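Local coordinates for immune protein (Enterobacter cloacae, PDB 6D7Y) that probably acts as the immunity protein of a contact-dependent growth inhibition system, binding the toxic C-terminal tip of CdiA and protecting the cell that makes it, at residues F56-V67 with V83-V94; F72-L80 with V111-M119. One frame throughout, in Å; residues are numbered along the deposited sequence.

Contact 1. Residues F56-V67 with V83-V94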
loop_
_atom_site.group_PDB
_atom_site.type_symbol
_atom_site.label_atom_id
_atom_site.label_comp_id
_atom_site.label_asym_id
_atom_site.label_seq_id
_atom_site.Cartn_x
_atom_site.Cartn_y
_atom_site.Cartn_z
ATOM N N PHE B 56 7.501 3.989 15.068
ATOM C CA PHE B 56 6.759 2.813 14.597
ATOM C C PHE B 56 7.679 1.587 14.588
ATOM O O PHE B 56 7.323 0.536 15.120
ATOM C CB PHE B 56 6.168 3.094 13.207
ATOM C CG PHE B 56 5.577 1.889 12.527
ATOM C CD1 PHE B 56 4.302 1.443 12.851
ATOM C CD2 PHE B 56 6.288 1.220 11.543
ATOM C CE1 PHE B 56 3.750 0.333 12.218
ATOM C CE2 PHE B 56 5.745 0.110 10.906
ATOM C CZ PHE B 56 4.476 -0.336 11.246
ATOM N N LEU B 57 8.877 1.752 14.029
ATOM C CA LEU B 57 9.851 0.662 13.936
ATOM C C LEU B 57 10.463 0.254 15.268
ATOM O O LEU B 57 10.833 -0.900 15.443
ATOM C CB LEU B 57 10.955 1.018 12.952
ATOM C CG LEU B 57 10.473 1.195 11.517
ATOM C CD1 LEU B 57 11.591 1.751 10.660
ATOM C CD2 LEU B 57 9.908 -0.103 10.935
ATOM N N GLY B 58 10.570 1.194 16.198
ATOM C CA GLY B 58 11.144 0.901 17.510
ATOM C C GLY B 58 10.148 0.326 18.500
ATOM O O GLY B 58 10.536 -0.064 19.598
ATOM N N PHE B 59 8.871 0.258 18.119
ATOM C CA PHE B 59 7.841 -0.248 19.028
ATOM C C PHE B 59 8.049 -1.720 19.379
ATOM O O PHE B 59 8.220 -2.559 18.498
ATOM C CB PHE B 59 6.441 -0.042 18.438
ATOM C CG PHE B 59 5.324 -0.329 19.409
ATOM C CD1 PHE B 59 4.932 0.638 20.341
ATOM C CD2 PHE B 59 4.654 -1.544 19.390
ATOM C CE1 PHE B 59 3.901 0.384 21.237
ATOM C CE2 PHE B 59 3.622 -1.801 20.281
ATOM C CZ PHE B 59 3.246 -0.837 21.207
ATOM N N ASN B 60 8.009 -2.015 20.674
ATOM C CA ASN B 60 8.192 -3.371 21.173
ATOM C C ASN B 60 6.899 -4.179 20.967
ATOM O O ASN B 60 5.995 -4.141 21.807
ATOM C CB ASN B 60 8.587 -3.313 22.659
ATOM C CG ASN B 60 8.928 -4.674 23.241
ATOM O OD1 ASN B 60 9.333 -5.588 22.526
ATOM N ND2 ASN B 60 8.797 -4.800 24.555
ATOM N N GLY B 61 6.812 -4.878 19.827
ATOM C CA GLY B 61 5.642 -5.709 19.480
ATOM C C GLY B 61 5.028 -5.379 18.118
ATOM O O GLY B 61 5.435 -4.429 17.467
ATOM N N ASP B 62 4.051 -6.181 17.695
ATOM C CA ASP B 62 3.361 -5.976 16.403
ATOM C C ASP B 62 2.553 -4.686 16.461
ATOM O O ASP B 62 1.918 -4.395 17.484
ATOM C CB ASP B 62 2.443 -7.146 16.097
ATOM C CG ASP B 62 3.185 -8.460 16.021
ATOM O OD1 ASP B 62 4.417 -8.438 15.911
ATOM O OD2 ASP B 62 2.527 -9.514 16.066
ATOM N N LEU B 63 2.577 -3.923 15.370
ATOM C CA LEU B 63 1.918 -2.621 15.320
ATOM C C LEU B 63 1.392 -2.313 13.929
ATOM O O LEU B 63 1.990 -2.675 12.937
ATOM C CB LEU B 63 2.948 -1.547 15.714
ATOM C CG LEU B 63 2.618 -0.053 15.733
ATOM C CD1 LEU B 63 1.493 0.253 16.709
ATOM C CD2 LEU B 63 3.866 0.741 16.124
ATOM N N TYR B 64 0.272 -1.607 13.884
ATOM C CA TYR B 64 -0.354 -1.188 12.645
ATOM C C TYR B 64 -0.763 0.248 12.725
ATOM O O TYR B 64 -1.089 0.732 13.791
ATOM C CB TYR B 64 -1.662 -1.982 12.424
ATOM C CG TYR B 64 -2.685 -1.309 11.497
ATOM C CD1 TYR B 64 -2.611 -1.465 10.120
ATOM C CD2 TYR B 64 -3.725 -0.530 12.010
ATOM C CE1 TYR B 64 -3.527 -0.855 9.275
ATOM C CE2 TYR B 64 -4.657 0.086 11.168
ATOM C CZ TYR B 64 -4.551 -0.086 9.802
ATOM O OH TYR B 64 -5.446 0.487 8.933
ATOM N N PHE B 65 -0.714 0.920 11.586
ATOM C CA PHE B 65 -1.323 2.234 11.468
ATOM C C PHE B 65 -1.831 2.338 10.043
ATOM O O PHE B 65 -1.315 1.691 9.127
ATOM C CB PHE B 65 -0.432 3.411 11.900
ATOM C CG PHE B 65 0.701 3.734 10.972
ATOM C CD1 PHE B 65 0.543 4.684 9.975
ATOM C CD2 PHE B 65 1.940 3.157 11.146
ATOM C CE1 PHE B 65 1.591 5.022 9.144
ATOM C CE2 PHE B 65 2.998 3.474 10.310
ATOM C CZ PHE B 65 2.821 4.410 9.303
ATOM N N GLY B 66 -2.893 3.103 9.874
ATOM C CA GLY B 66 -3.478 3.287 8.577
ATOM C C GLY B 66 -3.848 4.726 8.390
ATOM O O GLY B 66 -3.949 5.498 9.359
ATOM N N VAL B 67 -4.046 5.087 7.137
ATOM C CA VAL B 67 -4.387 6.436 6.784
ATOM C C VAL B 67 -5.193 6.411 5.505
ATOM O O VAL B 67 -4.953 5.579 4.633
ATOM C CB VAL B 67 -3.102 7.303 6.643
ATOM C CG1 VAL B 67 -2.156 6.737 5.617
ATOM C CG2 VAL B 67 -3.429 8.733 6.292
ATOM N N VAL B 83 -8.286 5.734 -1.077
ATOM C CA VAL B 83 -7.491 4.537 -0.794
ATOM C C VAL B 83 -7.153 4.472 0.692
ATOM O O VAL B 83 -6.913 5.528 1.342
ATOM C CB VAL B 83 -6.178 4.591 -1.595
ATOM C CG1 VAL B 83 -5.245 3.429 -1.242
ATOM C CG2 VAL B 83 -6.479 4.637 -3.083
ATOM N N LEU B 84 -7.191 3.259 1.243
ATOM C CA LEU B 84 -6.795 3.016 2.628
ATOM C C LEU B 84 -5.353 2.489 2.570
ATOM O O LEU B 84 -5.138 1.459 1.990
ATOM C CB LEU B 84 -7.674 1.951 3.277
ATOM C CG LEU B 84 -7.302 1.490 4.700
ATOM C CD1 LEU B 84 -7.332 2.630 5.706
ATOM C CD2 LEU B 84 -8.213 0.354 5.154
ATOM N N LEU B 85 -4.409 3.218 3.159
ATOM C CA LEU B 85 -3.005 2.824 3.198
ATOM C C LEU B 85 -2.798 2.141 4.521
ATOM O O LEU B 85 -3.141 2.720 5.577
ATOM C CB LEU B 85 -2.125 4.047 3.132
ATOM C CG LEU B 85 -0.612 3.852 3.208
ATOM C CD1 LEU B 85 -0.138 3.123 1.982
ATOM C CD2 LEU B 85 0.064 5.203 3.341
ATOM N N ARG B 86 -2.214 0.937 4.492
ATOM C CA ARG B 86 -1.986 0.161 5.699
ATOM C C ARG B 86 -0.491 -0.110 5.840
ATOM O O ARG B 86 0.149 -0.493 4.868
ATOM C CB ARG B 86 -2.712 -1.178 5.605
ATOM C CG ARG B 86 -4.193 -1.051 5.384
ATOM C CD ARG B 86 -4.933 -2.378 5.313
ATOM N NE ARG B 86 -5.149 -3.029 6.614
ATOM C CZ ARG B 86 -4.635 -4.192 7.037
ATOM N NH1 ARG B 86 -3.854 -4.960 6.280
ATOM N NH2 ARG B 86 -4.955 -4.619 8.253
ATOM N N VAL B 87 0.043 0.117 7.035
ATOM C CA VAL B 87 1.451 -0.132 7.309
ATOM C C VAL B 87 1.451 -1.029 8.520
ATOM O O VAL B 87 0.893 -0.676 9.553
ATOM C CB VAL B 87 2.209 1.165 7.582
ATOM C CG1 VAL B 87 3.705 0.872 7.712
ATOM C CG2 VAL B 87 1.943 2.186 6.481
ATOM N N LEU B 88 2.092 -2.192 8.422
ATOM C CA LEU B 88 2.070 -3.118 9.537
ATOM C C LEU B 88 3.398 -3.772 9.778
ATOM O O LEU B 88 4.075 -4.118 8.832
ATOM C CB LEU B 88 0.989 -4.188 9.304
ATOM C CG LEU B 88 0.937 -5.037 8.037
ATOM C CD1 LEU B 88 1.931 -6.171 8.024
ATOM C CD2 LEU B 88 -0.432 -5.685 7.899
ATOM N N LYS B 89 3.774 -3.913 11.046
ATOM C CA LYS B 89 5.023 -4.599 11.360
ATOM C C LYS B 89 4.620 -5.833 12.172
ATOM O O LYS B 89 3.786 -5.751 13.078
ATOM C CB LYS B 89 6.083 -3.717 12.069
ATOM C CG LYS B 89 6.108 -3.746 13.586
ATOM C CD LYS B 89 7.451 -3.254 14.112
ATOM C CE LYS B 89 7.608 -3.609 15.577
ATOM N NZ LYS B 89 9.004 -3.438 16.044
ATOM N N TYR B 90 5.207 -6.968 11.810
ATOM C CA TYR B 90 4.934 -8.269 12.419
ATOM C C TYR B 90 6.264 -9.012 12.529
ATOM O O TYR B 90 7.286 -8.509 12.057
ATOM C CB TYR B 90 3.937 -9.067 11.557
ATOM C CG TYR B 90 4.367 -9.212 10.124
ATOM C CD1 TYR B 90 4.206 -8.161 9.244
ATOM C CD2 TYR B 90 4.915 -10.411 9.630
ATOM C CE1 TYR B 90 4.596 -8.254 7.918
ATOM C CE2 TYR B 90 5.309 -10.524 8.294
ATOM C CZ TYR B 90 5.152 -9.426 7.445
ATOM O OH TYR B 90 5.524 -9.461 6.115
ATOM N N GLU B 91 6.240 -10.213 13.111
ATOM C CA GLU B 91 7.475 -11.004 13.317
ATOM C C GLU B 91 8.349 -11.145 12.058
ATOM O O GLU B 91 9.577 -11.090 12.143
ATOM C CB GLU B 91 7.148 -12.390 13.899
ATOM C CG GLU B 91 8.377 -13.209 14.311
ATOM C CD GLU B 91 8.028 -14.537 14.968
ATOM O OE1 GLU B 91 6.822 -14.855 15.093
ATOM O OE2 GLU B 91 8.965 -15.266 15.355
ATOM N N GLY B 92 7.720 -11.349 10.910
ATOM C CA GLY B 92 8.461 -11.483 9.652
ATOM C C GLY B 92 8.949 -10.207 8.971
ATOM O O GLY B 92 9.735 -10.287 8.030
ATOM N N GLY B 93 8.485 -9.035 9.415
ATOM C CA GLY B 93 8.918 -7.777 8.801
ATOM C C GLY B 93 7.841 -6.706 8.719
ATOM O O GLY B 93 6.991 -6.610 9.603
ATOM N N VAL B 94 7.866 -5.929 7.632
ATOM C CA VAL B 94 6.934 -4.829 7.408
ATOM C C VAL B 94 6.308 -4.868 6.001
ATOM O O VAL B 94 6.993 -5.110 5.011
ATOM C CB VAL B 94 7.645 -3.471 7.593
ATOM C CG1 VAL B 94 6.711 -2.304 7.271
ATOM C CG2 VAL B 94 8.177 -3.345 9.014
HETATM O O HOH W 1 4.101 -11.502 14.242
HETATM O O HOH W 2 -6.897 -1.545 7.929
#
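Lys-89 reaches out of its strand to the C-terminal end of helix 50-58, where its NZ donates to Phe-59 O at 2.7 Å, in the carbonyl plane, and to Leu-57 O at 3.2 Å, from above the plane of the Leu-57 carbonyl. An unusual first torsion (chi1 93°) and an extended chain beyond CG carry the amine there, past Phe-56, whose CZ lies 3.8 Å from Lys-89 CB. The two strands are antiparallel, with paired backbone bonds at Leu-63/Lys-89, Phe-65/Val-87 and Val-67/Leu-85. On the Lys-89 face Phe-65, its CG between backbone N and carbonyl carbon (chi1 72°), lays its ring over Val-87, whose CB is 3.9 Å from the ring centroid: a CH-pi contact. Val-67 CG1 and Leu-85 CD2 meet alongside at 3.5 Å. On the other face Tyr-64 CD1 lies over the Arg-86 guanidinium, planes 34° apart, and a water accepts from Arg-86 NE at 2.6 Å while also bonding Tyr-64 OH. The chemistry implies an apolar side, where Val-87 and Leu-85 also meet Leu-21, a water-bridged Tyr-64/Arg-86 pair opposite, an Asp-62 OD2 to Glu-91 N water at the turn end, and an ammonium probably favoured by helix-end carbonyls.

Contact 2. Residues F72-L80 with V111-M119; sequences FSVKDGLKL and VMLEFQKYM
Val-74 presses a methyl onto helix 105-126: its CG1 stands over the centre of the Phe-115 ring, 3.6 Å from the centroid and only 6° off the ring normal, which defines a CH-pi contact. Its other methyl, CG2, lies 3.8 Å from Phe-115 CE2, so both methyls rest on one face of the ring, CG1 over its centre and CG2 toward the CE2-CZ rim. The ring comes within reach because Phe-115 holds an unusual first torsion (chi1 -92°) that swings its end back to the hairpin although its CB points away. Phe-72 CE2 then approaches Phe-115 CZ obliquely at 3.8 Å, and Leu-80 CD1 meets the ring edge at CE2, 3.9 Å away. Val-74, Phe-72 and Leu-80 together make the hairpin surface that receives the Phe-115 ring.

One turn earlier on the helix, Leu-80 CD2 and Val-111 CG1 touch tip to tip at 4.1 Å. Toward the Lys-75 to Leu-78 type I' turn the surface becomes polar. Glu-114, bent at chi2, sets its CG 3.6 Å from Leu-78 CD2 and carries its carboxylate across the CB-CG start of Lys-75; OE2 is buried there without a polar partner. The poorly ordered Asp-76 brings OD2 to about 3.6 Å from Glu-114 OE1, probably an unfavourable approach.

Strand 72-75 crosses the helix at 79°, with axes 7.3 Å apart. Beyond Phe-115 lies Val-7 of strand 3-10, while Phe-100 of strand 93-102 backs Leu-80 and Val-111. Tyr-118 bonds Glu-23 of helix 17-25. The turn end of the hairpin is thus packed against a helix lying on the antiparallel sheet.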
loop_
_atom_site.group_PDB
_atom_site.type_symbol
_atom_site.label_atom_id
_atom_site.label_comp_id
_atom_site.label_asym_id
_atom_site.label_seq_id
_atom_site.Cartn_x
_atom_site.Cartn_y
_atom_site.Cartn_z
ATOM N N PHE B 72 -5.503 9.518 -5.305
ATOM C CA PHE B 72 -4.251 8.806 -5.547
ATOM C C PHE B 72 -4.106 8.485 -7.029
ATOM O O PHE B 72 -4.925 7.765 -7.569
ATOM C CB PHE B 72 -4.213 7.501 -4.745
ATOM C CG PHE B 72 -2.940 6.737 -4.926
ATOM C CD1 PHE B 72 -1.808 7.080 -4.200
ATOM C CD2 PHE B 72 -2.850 5.703 -5.853
ATOM C CE1 PHE B 72 -0.615 6.398 -4.374
ATOM C CE2 PHE B 72 -1.658 5.015 -6.027
ATOM C CZ PHE B 72 -0.540 5.362 -5.290
ATOM N N SER B 73 -3.079 9.034 -7.683
ATOM C CA SER B 73 -2.857 8.775 -9.110
ATOM C C SER B 73 -1.917 7.587 -9.204
ATOM O O SER B 73 -0.848 7.597 -8.604
ATOM C CB SER B 73 -2.258 9.994 -9.814
ATOM O OG SER B 73 -1.003 10.333 -9.260
ATOM N N VAL B 74 -2.311 6.569 -9.950
ATOM C CA VAL B 74 -1.502 5.360 -10.061
ATOM C C VAL B 74 -0.457 5.508 -11.169
ATOM O O VAL B 74 0.753 5.551 -10.900
ATOM C CB VAL B 74 -2.396 4.125 -10.312
ATOM C CG1 VAL B 74 -1.585 2.841 -10.222
ATOM C CG2 VAL B 74 -3.533 4.089 -9.296
ATOM N N LYS B 75 -0.934 5.624 -12.403
ATOM C CA LYS B 75 -0.057 5.719 -13.557
ATOM C C LYS B 75 -0.860 6.286 -14.713
ATOM O O LYS B 75 -2.085 6.157 -14.733
ATOM C CB LYS B 75 0.397 4.306 -13.929
ATOM C CG LYS B 75 1.549 4.158 -14.916
ATOM C CD LYS B 75 2.915 4.320 -14.278
ATOM C CE LYS B 75 3.992 3.851 -15.248
ATOM N NZ LYS B 75 5.338 3.787 -14.616
ATOM N N ASP B 76 -0.164 6.916 -15.658
ATOM C CA ASP B 76 -0.759 7.484 -16.880
ATOM C C ASP B 76 -2.091 8.245 -16.710
ATOM O O ASP B 76 -2.976 8.166 -17.568
ATOM C CB ASP B 76 -0.909 6.369 -17.935
ATOM C CG ASP B 76 0.432 5.757 -18.352
ATOM O OD1 ASP B 76 1.484 6.430 -18.236
ATOM O OD2 ASP B 76 0.427 4.602 -18.830
ATOM N N GLY B 77 -2.223 8.975 -15.607
ATOM C CA GLY B 77 -3.422 9.770 -15.350
ATOM C C GLY B 77 -4.592 9.124 -14.620
ATOM O O GLY B 77 -5.450 9.852 -14.122
ATOM N N LEU B 78 -4.667 7.790 -14.540
ATOM C CA LEU B 78 -5.811 7.187 -13.826
ATOM C C LEU B 78 -5.632 7.456 -12.324
ATOM O O LEU B 78 -4.524 7.310 -11.781
ATOM C CB LEU B 78 -6.044 5.707 -14.179
ATOM C CG LEU B 78 -5.117 4.536 -13.877
ATOM C CD1 LEU B 78 -5.042 4.242 -12.385
ATOM C CD2 LEU B 78 -5.655 3.301 -14.597
ATOM N N LYS B 79 -6.725 7.863 -11.676
ATOM C CA LYS B 79 -6.702 8.278 -10.280
ATOM C C LYS B 79 -7.858 7.651 -9.484
ATOM O O LYS B 79 -9.010 7.673 -9.919
ATOM C CB LYS B 79 -6.804 9.808 -10.274
ATOM C CG LYS B 79 -6.305 10.538 -9.039
ATOM C CD LYS B 79 -6.319 12.040 -9.308
ATOM C CE LYS B 79 -5.576 12.844 -8.253
ATOM N NZ LYS B 79 -5.520 14.300 -8.584
ATOM N N LEU B 80 -7.536 7.093 -8.321
ATOM C CA LEU B 80 -8.532 6.450 -7.457
ATOM C C LEU B 80 -9.063 7.500 -6.473
ATOM O O LEU B 80 -8.260 8.193 -5.834
ATOM C CB LEU B 80 -7.875 5.310 -6.686
ATOM C CG LEU B 80 -7.076 4.333 -7.557
ATOM C CD1 LEU B 80 -6.399 3.273 -6.699
ATOM C CD2 LEU B 80 -7.961 3.689 -8.615
ATOM N N VAL B 111 -6.571 -1.063 -13.615
ATOM C CA VAL B 111 -5.871 -0.411 -12.498
ATOM C C VAL B 111 -4.744 -1.313 -11.992
ATOM O O VAL B 111 -3.627 -0.853 -11.703
ATOM C CB VAL B 111 -6.861 -0.097 -11.349
ATOM C CG1 VAL B 111 -6.138 0.388 -10.097
ATOM C CG2 VAL B 111 -7.877 0.932 -11.814
HETATM N N MSE B 112 -5.023 -2.608 -11.919
HETATM C CA MSE B 112 -4.019 -3.564 -11.465
HETATM C C MSE B 112 -2.785 -3.574 -12.339
HETATM O O MSE B 112 -1.658 -3.625 -11.825
HETATM C CB MSE B 112 -4.637 -4.962 -11.394
HETATM C CG MSE B 112 -5.639 -5.035 -10.255
HETATM SE SE MSE B 112 -4.628 -5.168 -8.571
HETATM C CE MSE B 112 -6.113 -5.120 -7.323
ATOM N N LEU B 113 -2.971 -3.568 -13.659
ATOM C CA LEU B 113 -1.835 -3.562 -14.582
ATOM C C LEU B 113 -1.018 -2.282 -14.451
ATOM O O LEU B 113 0.208 -2.311 -14.581
ATOM C CB LEU B 113 -2.249 -3.838 -16.028
ATOM C CG LEU B 113 -2.674 -5.276 -16.365
ATOM C CD1 LEU B 113 -3.051 -5.369 -17.831
ATOM C CD2 LEU B 113 -1.565 -6.281 -16.070
ATOM N N GLU B 114 -1.681 -1.169 -14.163
ATOM C CA GLU B 114 -0.971 0.086 -13.937
ATOM C C GLU B 114 -0.188 -0.001 -12.629
ATOM O O GLU B 114 0.951 0.459 -12.569
ATOM C CB GLU B 114 -1.919 1.288 -13.963
ATOM C CG GLU B 114 -2.528 1.568 -15.331
ATOM C CD GLU B 114 -1.528 1.989 -16.413
ATOM O OE1 GLU B 114 -1.985 2.253 -17.548
ATOM O OE2 GLU B 114 -0.297 2.068 -16.173
ATOM N N PHE B 115 -0.776 -0.608 -11.589
ATOM C CA PHE B 115 -0.038 -0.793 -10.333
ATOM C C PHE B 115 1.172 -1.684 -10.537
ATOM O O PHE B 115 2.247 -1.410 -9.990
ATOM C CB PHE B 115 -0.904 -1.389 -9.218
ATOM C CG PHE B 115 -1.571 -0.368 -8.349
ATOM C CD1 PHE B 115 -0.817 0.353 -7.431
ATOM C CD2 PHE B 115 -2.935 -0.175 -8.390
ATOM C CE1 PHE B 115 -1.405 1.285 -6.594
ATOM C CE2 PHE B 115 -3.537 0.746 -7.545
ATOM C CZ PHE B 115 -2.769 1.478 -6.645
ATOM N N GLN B 116 0.995 -2.766 -11.305
ATOM C CA GLN B 116 2.116 -3.689 -11.578
ATOM C C GLN B 116 3.310 -2.931 -12.181
ATOM O O GLN B 116 4.467 -3.133 -11.779
ATOM C CB GLN B 116 1.699 -4.848 -12.513
ATOM C CG GLN B 116 2.812 -5.901 -12.676
ATOM C CD GLN B 116 2.493 -7.018 -13.662
ATOM O OE1 GLN B 116 1.828 -6.796 -14.674
ATOM N NE2 GLN B 116 3.008 -8.236 -13.384
ATOM N N LYS B 117 3.029 -2.080 -13.162
ATOM C CA LYS B 117 4.076 -1.281 -13.811
ATOM C C LYS B 117 4.754 -0.324 -12.834
ATOM O O LYS B 117 5.991 -0.240 -12.780
ATOM C CB LYS B 117 3.495 -0.461 -14.962
ATOM C CG LYS B 117 2.947 -1.265 -16.124
ATOM C CD LYS B 117 2.288 -0.326 -17.128
ATOM C CE LYS B 117 1.670 -1.074 -18.296
ATOM N NZ LYS B 117 2.708 -1.820 -19.055
ATOM N N TYR B 118 3.930 0.419 -12.097
ATOM C CA TYR B 118 4.396 1.365 -11.091
ATOM C C TYR B 118 5.292 0.726 -10.032
ATOM O O TYR B 118 6.391 1.221 -9.759
ATOM C CB TYR B 118 3.209 2.067 -10.406
ATOM C CG TYR B 118 3.645 2.868 -9.201
ATOM C CD1 TYR B 118 4.436 4.000 -9.355
ATOM C CD2 TYR B 118 3.287 2.485 -7.915
ATOM C CE1 TYR B 118 4.868 4.730 -8.263
ATOM C CE2 TYR B 118 3.708 3.213 -6.813
ATOM C CZ TYR B 118 4.498 4.336 -6.996
ATOM O OH TYR B 118 4.937 5.070 -5.918
HETATM N N MSE B 119 4.836 -0.385 -9.465
HETATM C CA MSE B 119 5.571 -1.092 -8.398
HETATM C C MSE B 119 6.844 -1.686 -8.911
HETATM O O MSE B 119 7.888 -1.586 -8.262
HETATM C CB MSE B 119 4.671 -2.177 -7.780
HETATM C CG MSE B 119 3.511 -1.535 -7.030
HETATM SE SE MSE B 119 2.105 -2.857 -6.624
HETATM C CE MSE B 119 2.488 -2.941 -4.699
#

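In the fold
Both contacts use the hairpin of strands 63-75 and 78-90, but at different ends: contact 1 pairs the strands far from their connecting turn, and contact 2 packs the turn end on helix 105-126. Their centres are about 24 Å apart, on opposite sides of the chain's centre, each about 12 Å from it. They meet where Val-83 CG2 of contact 1 lies 4.0 Å from Phe-72 CB of contact 2. Strand 93-102 also connects them, since Leu-98 touches Val-83, Leu-85 and Phe-72. Helix 17-25 spans both as well: Leu-21 packs on Leu-85 and Val-87, and the same helix reaches contact 2.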